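Local coordinates for oligopeptide-binding protein AppA (Bacillus subtilis, PDB 1XOC) that binds oligopeptides, including tetra- and pentapeptides and a nonapeptide but not tripeptides, for an ABC transporter that can replace the Opp system in sporulation and genetic competence, at residues G22-S28 with L214-K220; E31-F35 with W193-I199; N50-S54 with P182-F188. All blocks are in the same frame, centred on the assembly; numbering follows the deposited sequence.

Interaction 1 of 3, residues G22-S28 with L214-K220; sequences GDLVVGS and LDTVTYK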
# COMPACT_ATOMS: atom_id res chain seq x y z
N GLY A 22 19.35 22.64 -0.54
CA GLY A 22 18.57 22.22 -1.68
C GLY A 22 17.13 21.88 -1.35
O GLY A 22 16.73 21.71 -0.20
N ASP A 23 16.35 21.78 -2.42
CA ASP A 23 14.93 21.57 -2.34
C ASP A 23 14.55 20.42 -3.28
O ASP A 23 14.90 20.41 -4.47
CB ASP A 23 14.22 22.88 -2.67
CG ASP A 23 14.69 24.04 -1.79
OD1 ASP A 23 14.30 24.12 -0.61
OD2 ASP A 23 15.46 24.91 -2.28
N LEU A 24 13.89 19.42 -2.75
CA LEU A 24 13.43 18.32 -3.59
C LEU A 24 11.95 18.54 -3.85
O LEU A 24 11.20 18.87 -2.94
CB LEU A 24 13.69 16.96 -2.95
CG LEU A 24 13.70 15.77 -3.91
CD1 LEU A 24 15.00 15.72 -4.67
CD2 LEU A 24 13.45 14.53 -3.13
N VAL A 25 11.55 18.39 -5.11
CA VAL A 25 10.15 18.49 -5.48
C VAL A 25 9.77 17.16 -6.12
O VAL A 25 10.18 16.85 -7.24
CB VAL A 25 9.86 19.68 -6.41
CG1 VAL A 25 8.36 19.74 -6.74
CG2 VAL A 25 10.35 20.99 -5.79
N VAL A 26 9.00 16.40 -5.37
CA VAL A 26 8.56 15.04 -5.69
C VAL A 26 7.20 15.13 -6.38
O VAL A 26 6.24 15.68 -5.83
CB VAL A 26 8.44 14.19 -4.41
CG1 VAL A 26 7.93 12.77 -4.68
CG2 VAL A 26 9.78 14.18 -3.68
N GLY A 27 7.11 14.57 -7.58
CA GLY A 27 5.83 14.53 -8.30
C GLY A 27 5.04 13.31 -7.84
O GLY A 27 5.62 12.21 -7.66
N SER A 28 3.75 13.48 -7.57
CA SER A 28 2.91 12.36 -7.19
C SER A 28 1.62 12.42 -7.96
O SER A 28 1.00 13.49 -8.07
CB SER A 28 2.57 12.40 -5.70
OG SER A 28 1.62 11.36 -5.41
N LEU A 214 18.71 18.12 2.91
CA LEU A 214 17.77 18.89 2.10
C LEU A 214 17.03 19.88 2.97
O LEU A 214 16.65 19.56 4.09
CB LEU A 214 16.75 17.95 1.38
CG LEU A 214 17.41 17.05 0.33
CD1 LEU A 214 16.50 15.86 -0.05
CD2 LEU A 214 17.73 17.85 -0.92
N ASP A 215 16.85 21.11 2.47
CA ASP A 215 16.18 22.16 3.21
C ASP A 215 14.66 21.98 3.23
O ASP A 215 14.03 22.22 4.27
CB ASP A 215 16.51 23.53 2.64
CG ASP A 215 17.97 23.91 2.84
OD1 ASP A 215 18.58 23.56 3.86
OD2 ASP A 215 18.50 24.58 1.94
N THR A 216 14.11 21.60 2.08
CA THR A 216 12.69 21.34 1.94
C THR A 216 12.38 20.15 1.04
O THR A 216 13.18 19.79 0.18
CB THR A 216 11.92 22.57 1.36
OG1 THR A 216 12.32 22.79 -0.01
CG2 THR A 216 12.21 23.82 2.14
N VAL A 217 11.23 19.54 1.27
CA VAL A 217 10.67 18.55 0.38
C VAL A 217 9.24 18.96 0.06
O VAL A 217 8.44 19.20 0.95
CB VAL A 217 10.65 17.17 1.02
CG1 VAL A 217 9.97 16.17 0.11
CG2 VAL A 217 12.02 16.72 1.34
N THR A 218 8.93 19.03 -1.22
CA THR A 218 7.60 19.38 -1.67
C THR A 218 7.00 18.19 -2.41
O THR A 218 7.61 17.63 -3.28
CB THR A 218 7.68 20.58 -2.63
OG1 THR A 218 8.23 21.71 -1.94
CG2 THR A 218 6.31 21.02 -3.05
N TYR A 219 5.79 17.81 -2.01
CA TYR A 219 5.09 16.69 -2.61
C TYR A 219 4.03 17.31 -3.49
O TYR A 219 3.03 17.78 -3.01
CB TYR A 219 4.43 15.85 -1.51
CG TYR A 219 4.02 14.42 -1.82
CD1 TYR A 219 2.71 14.10 -2.07
CD2 TYR A 219 4.94 13.40 -1.78
CE1 TYR A 219 2.33 12.81 -2.31
CE2 TYR A 219 4.56 12.11 -2.02
CZ TYR A 219 3.26 11.81 -2.28
OH TYR A 219 2.87 10.53 -2.52
N LYS A 220 4.29 17.31 -4.79
CA LYS A 220 3.49 18.07 -5.73
C LYS A 220 2.49 17.17 -6.41
O LYS A 220 2.87 16.20 -7.03
CB LYS A 220 4.39 18.75 -6.76
CG LYS A 220 3.65 19.74 -7.64
CD LYS A 220 4.58 20.48 -8.56
CE LYS A 220 3.81 21.50 -9.39
NZ LYS A 220 4.71 22.18 -10.33
O HOH W 1 17.77 25.53 -0.56
O HOH W 2 10.91 21.55 -2.03

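Interaction 2 of 3, residues E31-F35 with W193-I199; sequences EPTLF and WKQGQYI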
# COMPACT_ATOMS: atom_id res chain seq x y z
N GLU A 31 -3.11 12.44 -4.35
CA GLU A 31 -3.07 13.32 -3.18
C GLU A 31 -3.35 12.55 -1.91
O GLU A 31 -4.28 11.74 -1.88
CB GLU A 31 -4.10 14.43 -3.33
CG GLU A 31 -3.95 15.54 -2.32
CD GLU A 31 -4.72 16.77 -2.72
OE1 GLU A 31 -5.61 16.69 -3.61
OE2 GLU A 31 -4.44 17.82 -2.11
N PRO A 32 -2.57 12.82 -0.84
CA PRO A 32 -2.91 12.22 0.44
C PRO A 32 -4.27 12.62 1.00
O PRO A 32 -4.93 13.62 0.54
CB PRO A 32 -1.80 12.72 1.38
CG PRO A 32 -0.69 13.12 0.49
CD PRO A 32 -1.36 13.67 -0.73
N THR A 33 -4.70 11.88 2.01
CA THR A 33 -5.95 12.12 2.71
C THR A 33 -5.70 12.68 4.11
O THR A 33 -6.27 13.67 4.51
CB THR A 33 -6.72 10.81 2.81
OG1 THR A 33 -7.11 10.40 1.51
CG2 THR A 33 -8.03 10.98 3.56
N LEU A 34 -4.82 12.03 4.86
CA LEU A 34 -4.48 12.49 6.18
C LEU A 34 -3.16 11.87 6.63
O LEU A 34 -2.70 10.94 6.03
CB LEU A 34 -5.61 12.16 7.16
CG LEU A 34 -5.75 10.77 7.77
CD1 LEU A 34 -6.80 10.65 8.81
CD2 LEU A 34 -5.88 9.67 6.79
N PHE A 35 -2.59 12.39 7.71
CA PHE A 35 -1.28 11.95 8.17
C PHE A 35 -1.40 11.38 9.56
O PHE A 35 -1.22 12.06 10.55
CB PHE A 35 -0.29 13.11 8.15
CG PHE A 35 -0.40 13.98 6.93
CD1 PHE A 35 -0.64 15.32 7.04
CD2 PHE A 35 -0.28 13.43 5.69
CE1 PHE A 35 -0.74 16.09 5.93
CE2 PHE A 35 -0.39 14.21 4.58
CZ PHE A 35 -0.62 15.55 4.71
N TRP A 193 -0.23 22.74 3.22
CA TRP A 193 -0.91 21.85 2.28
C TRP A 193 -1.93 22.68 1.50
O TRP A 193 -3.01 23.04 2.01
CB TRP A 193 -1.56 20.68 3.02
CG TRP A 193 -2.28 19.68 2.16
CD1 TRP A 193 -2.38 19.65 0.79
CD2 TRP A 193 -2.99 18.54 2.63
NE1 TRP A 193 -3.13 18.55 0.39
CE2 TRP A 193 -3.50 17.85 1.51
CE3 TRP A 193 -3.22 18.02 3.91
CZ2 TRP A 193 -4.24 16.66 1.63
CZ3 TRP A 193 -3.97 16.85 4.02
CH2 TRP A 193 -4.49 16.20 2.89
N LYS A 194 -1.54 23.02 0.28
CA LYS A 194 -2.41 23.73 -0.66
C LYS A 194 -3.19 22.64 -1.39
O LYS A 194 -2.61 21.87 -2.19
CB LYS A 194 -1.57 24.55 -1.61
CG LYS A 194 -2.44 25.37 -2.56
CD LYS A 194 -2.13 26.87 -2.64
CE LYS A 194 -3.45 27.63 -2.86
NZ LYS A 194 -3.34 29.10 -3.09
N GLN A 195 -4.47 22.54 -1.05
CA GLN A 195 -5.29 21.42 -1.46
C GLN A 195 -5.30 21.31 -3.00
O GLN A 195 -5.49 22.30 -3.71
CB GLN A 195 -6.71 21.55 -0.88
CG GLN A 195 -7.60 20.32 -1.12
CD GLN A 195 -7.30 19.16 -0.20
OE1 GLN A 195 -6.88 19.34 0.95
NE2 GLN A 195 -7.51 17.93 -0.70
N GLY A 196 -5.06 20.10 -3.49
CA GLY A 196 -5.02 19.83 -4.91
C GLY A 196 -3.73 20.24 -5.62
O GLY A 196 -3.62 20.10 -6.84
N GLN A 197 -2.75 20.76 -4.88
CA GLN A 197 -1.56 21.30 -5.52
C GLN A 197 -0.29 20.72 -4.92
O GLN A 197 0.53 20.17 -5.65
CB GLN A 197 -1.53 22.80 -5.42
CG GLN A 197 -2.67 23.46 -6.12
CD GLN A 197 -2.42 24.93 -6.33
OE1 GLN A 197 -3.27 25.75 -6.00
NE2 GLN A 197 -1.24 25.27 -6.85
N TYR A 198 -0.09 20.92 -3.62
CA TYR A 198 1.15 20.45 -2.99
C TYR A 198 1.11 20.43 -1.48
O TYR A 198 0.35 21.11 -0.85
CB TYR A 198 2.35 21.32 -3.42
CG TYR A 198 2.23 22.76 -2.98
CD1 TYR A 198 1.74 23.72 -3.84
CD2 TYR A 198 2.61 23.15 -1.70
CE1 TYR A 198 1.62 25.03 -3.42
CE2 TYR A 198 2.50 24.47 -1.28
CZ TYR A 198 2.01 25.39 -2.14
OH TYR A 198 1.89 26.71 -1.72
N ILE A 199 2.01 19.63 -0.92
CA ILE A 199 2.32 19.63 0.50
C ILE A 199 3.80 20.00 0.60
O ILE A 199 4.65 19.34 -0.01
CB ILE A 199 2.11 18.24 1.11
CG1 ILE A 199 0.62 17.87 1.01
CG2 ILE A 199 2.60 18.21 2.55
CD1 ILE A 199 0.31 16.45 1.23
O HOH W 3 -7.99 17.93 -3.65
O HOH W 4 -7.07 14.82 -0.05

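Interaction 3 of 3, residues N50-S54 with P182-F188; sequences NMLYS and PIGSGPF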
# COMPACT_ATOMS: atom_id res chain seq x y z
N ASN A 50 5.80 9.12 6.87
CA ASN A 50 7.18 8.66 7.10
C ASN A 50 8.20 9.79 7.14
O ASN A 50 9.34 9.57 7.60
CB ASN A 50 7.56 7.54 6.12
CG ASN A 50 7.00 6.21 6.58
OD1 ASN A 50 5.81 5.93 6.44
ND2 ASN A 50 7.83 5.44 7.22
N MET A 51 7.84 10.98 6.68
CA MET A 51 8.68 12.18 6.82
C MET A 51 8.36 12.95 8.08
O MET A 51 9.24 13.55 8.68
CB MET A 51 8.56 13.10 5.59
CG MET A 51 9.25 12.50 4.40
SD MET A 51 9.32 13.54 2.92
CE MET A 51 7.62 13.47 2.42
N LEU A 52 7.07 13.00 8.45
CA LEU A 52 6.65 13.77 9.65
C LEU A 52 6.90 13.12 11.00
O LEU A 52 7.06 13.84 12.00
CB LEU A 52 5.14 14.09 9.59
CG LEU A 52 4.63 15.01 8.50
CD1 LEU A 52 3.14 15.03 8.41
CD2 LEU A 52 5.18 16.37 8.76
N TYR A 53 6.82 11.78 11.07
CA TYR A 53 6.76 11.05 12.32
C TYR A 53 7.95 10.15 12.47
O TYR A 53 8.67 9.90 11.49
CB TYR A 53 5.47 10.21 12.38
CG TYR A 53 4.23 11.05 12.28
CD1 TYR A 53 3.91 11.94 13.30
CD2 TYR A 53 3.38 10.90 11.22
CE1 TYR A 53 2.78 12.73 13.23
CE2 TYR A 53 2.25 11.68 11.14
CZ TYR A 53 1.96 12.57 12.15
OH TYR A 53 0.79 13.32 12.03
N SER A 54 8.09 9.62 13.67
CA SER A 54 9.03 8.56 13.98
C SER A 54 8.27 7.27 14.35
O SER A 54 7.11 7.30 14.76
CB SER A 54 9.94 8.96 15.12
OG SER A 54 10.67 10.13 14.84
N PRO A 182 -0.30 18.82 11.83
CA PRO A 182 0.36 17.65 12.40
C PRO A 182 1.65 18.03 13.12
O PRO A 182 2.38 18.90 12.66
CB PRO A 182 0.65 16.78 11.18
CG PRO A 182 0.85 17.73 10.09
CD PRO A 182 -0.15 18.82 10.36
N ILE A 183 1.92 17.36 14.23
CA ILE A 183 3.15 17.54 15.01
C ILE A 183 3.72 16.15 15.25
O ILE A 183 3.06 15.34 15.86
CB ILE A 183 2.88 18.26 16.36
CG1 ILE A 183 2.37 19.70 16.11
CG2 ILE A 183 4.13 18.19 17.26
CD1 ILE A 183 3.39 20.61 15.53
N GLY A 184 4.93 15.90 14.75
CA GLY A 184 5.60 14.63 14.85
C GLY A 184 7.02 14.85 15.32
O GLY A 184 7.41 15.97 15.68
N SER A 185 7.79 13.77 15.38
CA SER A 185 9.19 13.86 15.75
C SER A 185 10.08 13.48 14.55
O SER A 185 11.28 13.29 14.71
CB SER A 185 9.48 12.97 16.96
OG SER A 185 9.24 11.61 16.68
N GLY A 186 9.49 13.44 13.34
CA GLY A 186 10.24 12.96 12.19
C GLY A 186 11.14 14.02 11.61
O GLY A 186 11.18 15.17 12.10
N PRO A 187 11.87 13.66 10.54
CA PRO A 187 12.91 14.50 9.99
C PRO A 187 12.47 15.76 9.31
O PRO A 187 13.30 16.64 9.07
CB PRO A 187 13.62 13.57 9.00
CG PRO A 187 12.65 12.50 8.69
CD PRO A 187 11.79 12.35 9.88
N PHE A 188 11.18 15.85 8.95
CA PHE A 188 10.66 17.03 8.26
C PHE A 188 9.42 17.51 8.99
O PHE A 188 8.62 16.72 9.48
CB PHE A 188 10.37 16.73 6.79
CG PHE A 188 11.60 16.44 5.98
CD1 PHE A 188 12.29 17.47 5.37
CD2 PHE A 188 12.11 15.13 5.90
CE1 PHE A 188 13.46 17.22 4.64
CE2 PHE A 188 13.27 14.89 5.15
CZ PHE A 188 13.93 15.91 4.55
O HOH W 5 6.60 11.00 15.77

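Interaction 1 of 3, residues G22-S28 with L214-K220
The carbonyl oxygen of Leu24 is gripped from several sides: Thr218 N donates to it at 2.9 Å, a water bound also to Thr216 OG1 and Thr218 OG1 donates to it, and Val217 CA adds a CA-H...O contact. Its bond to Thr218 N belongs to a parallel ladder in which Leu24 bonds to Thr216 and Thr218, and Val26 to Thr218 and Lys220; Lys220 N to Val26 O measures 2.7 Å, and Ser28 N to Lys220 O closes the far end. At the near end Gly22 O accepts Asp215 N at 2.7 Å and Thr216 N only weakly, while Gly22 N reaches Asp215 OD2 (3.3 Å) from above the carboxylate plane. On the face bearing Asp23, Val25 and Thr218, the hydroxyl of Thr216 sits between its own backbone N and carbonyl carbon (chi1 67°), which brings OG1 within a very short 2.5 Å of Asp23 OD1, to which it donates. A second water donates to both Asp23 OD2 and Asp215 OD2, probably easing the repulsion between two carboxylates; Asp215 OD1 pairs with Arg211. On the other face Val26 CG2 meets Val217 CG1 at 4.3 Å. Beyond the last bridge, Ser28 CB lies 3.4 Å from Tyr219 CE1, oblique to the ring. Tyr219 OH bonds to Asp47 and its side chain packs on Ala44 and Ile48 of helix 43-52, which Val217 also meets through Met51. Strand 216-221 lies between 23-28 and the antiparallel strand 198-203, and Val25 and Gly27 bond to the backbone of Asn238 and Phe239.

Interaction 2 of 3, residues E31-F35 with W193-I199
Glu31 reaches out in an extended chain, its CG anti to the backbone N (chi1 -168°), and crosses the indole of Trp193 obliquely, carboxylate and ring planes 60° apart. Its OE2 lies at the indole edge and takes two donors: Trp193 NE1 at 2.9 Å, in the ring plane and on the anti lone pair, and Gly196 N at 2.7 Å, from the syn side and somewhat out of the carboxylate plane. Two N-H groups on one oxygen of a buried carboxylate are likely to favour its charged form. The Gln195 side chain crosses that of Glu31 at about a right angle, though its amide lies nearer to parallel with the carboxylate; one water links Gln195 NE2 to Glu31 OE1, and another links NE2 to Pro32 O. Further round the indole rim, Pro32 O stands 3.3 Å from Trp193 CZ2 and Thr33 O 3.5 Å from Trp193 CH2, both close to the ring plane. Above one face of the indole lies Ile199 CD1; above the opposite face lies Gln195 OE1, each offset toward the rim. Phe35 meets the six-membered ring obliquely, planes at 43°, with Phe35 CZ 3.7 Å from Trp193 CZ3. Ile199 CD1 also meets the edge of the Phe35 ring and reaches Pro32 CG at 3.6 Å. Behind Pro32 and Phe35 lies Ile48 of helix 43-52. Residues 193-199 form the turn of a beta hairpin joining strands 188-194 and 198-203: Gln195 and Gly196 take the corners of a type II turn closed by Gln197 N to Lys194 O, and Gln197 and Tyr198 together face Lys194 in a classic beta bulge.

Interaction 3 of 3, residues N50-S54 with P182-F188
Met51 O and Leu52 O, at the C-terminal end of helix 43-52, each accept a backbone N-H from the loop: Phe188 N donates to Met51 O at 3.0 Å, and Gly186 N to Leu52 O at 2.8 Å, the latter from well above the carbonyl plane. Gly184 CA adds a CA-H...O contact to Leu52 O. The backbones come so close here that a CB on Gly184 or Gly186 would clash with the helix end. The hydroxyls of Ser54 and Ser185 share a hydrogen bond (OG to OG, 2.8 Å), and a water accepts from both Ser54 N and Ser185 N. The Met51 sulfur makes a Met-aromatic contact with Phe188, SD lying 4.9 Å from the ring centroid and 32° off its normal; it belongs to the packing of helix 43-52 on the sheet, where Leu201 and Val217 meet both side chains. Apolar contacts continue at Leu52, whose side chain lies aslant that of Pro182, CD1 3.9 Å from Pro182 CG. Tyr53 has its CG anti to the carbonyl carbon (chi1 -60°), which carries the ring past Gly184 CA, 3.5 Å from CD1, and brings OH to Pro182 CB at 3.6 Å. With an alanine at Tyr53, the hydroxyl's bond to Phe35 O would be lost and a gap would probably open beside Pro182 and Gly184. Ile183 O, near the edge of the Tyr53 ring, is buried and finds no polar partner.

The three contacts nest along the chain: interaction 3 lies inside the loop closed by interaction 2, itself inside that closed by interaction 1, and their centres are 13 to 16 Å apart. The sheet joins the first two, with Tyr219 N 2.8 Å from Ile199 O, a probable hydrogen bond between neighbouring strands. Interactions 2 and 3 join at the bond of Tyr53 OH to Phe35 O (2.8 Å), beside which Phe35 CB packs on Leu52 CD1. Val217 connects interactions 1 and 3, its CG2 standing 3.6 Å from Phe188 CE1. Helix 43-52 packs on this sheet through Met51, and its Ile48 touches Pro32 and Phe35. A bound zinc ion comes within about 4 Å of the Tyr219 side chain.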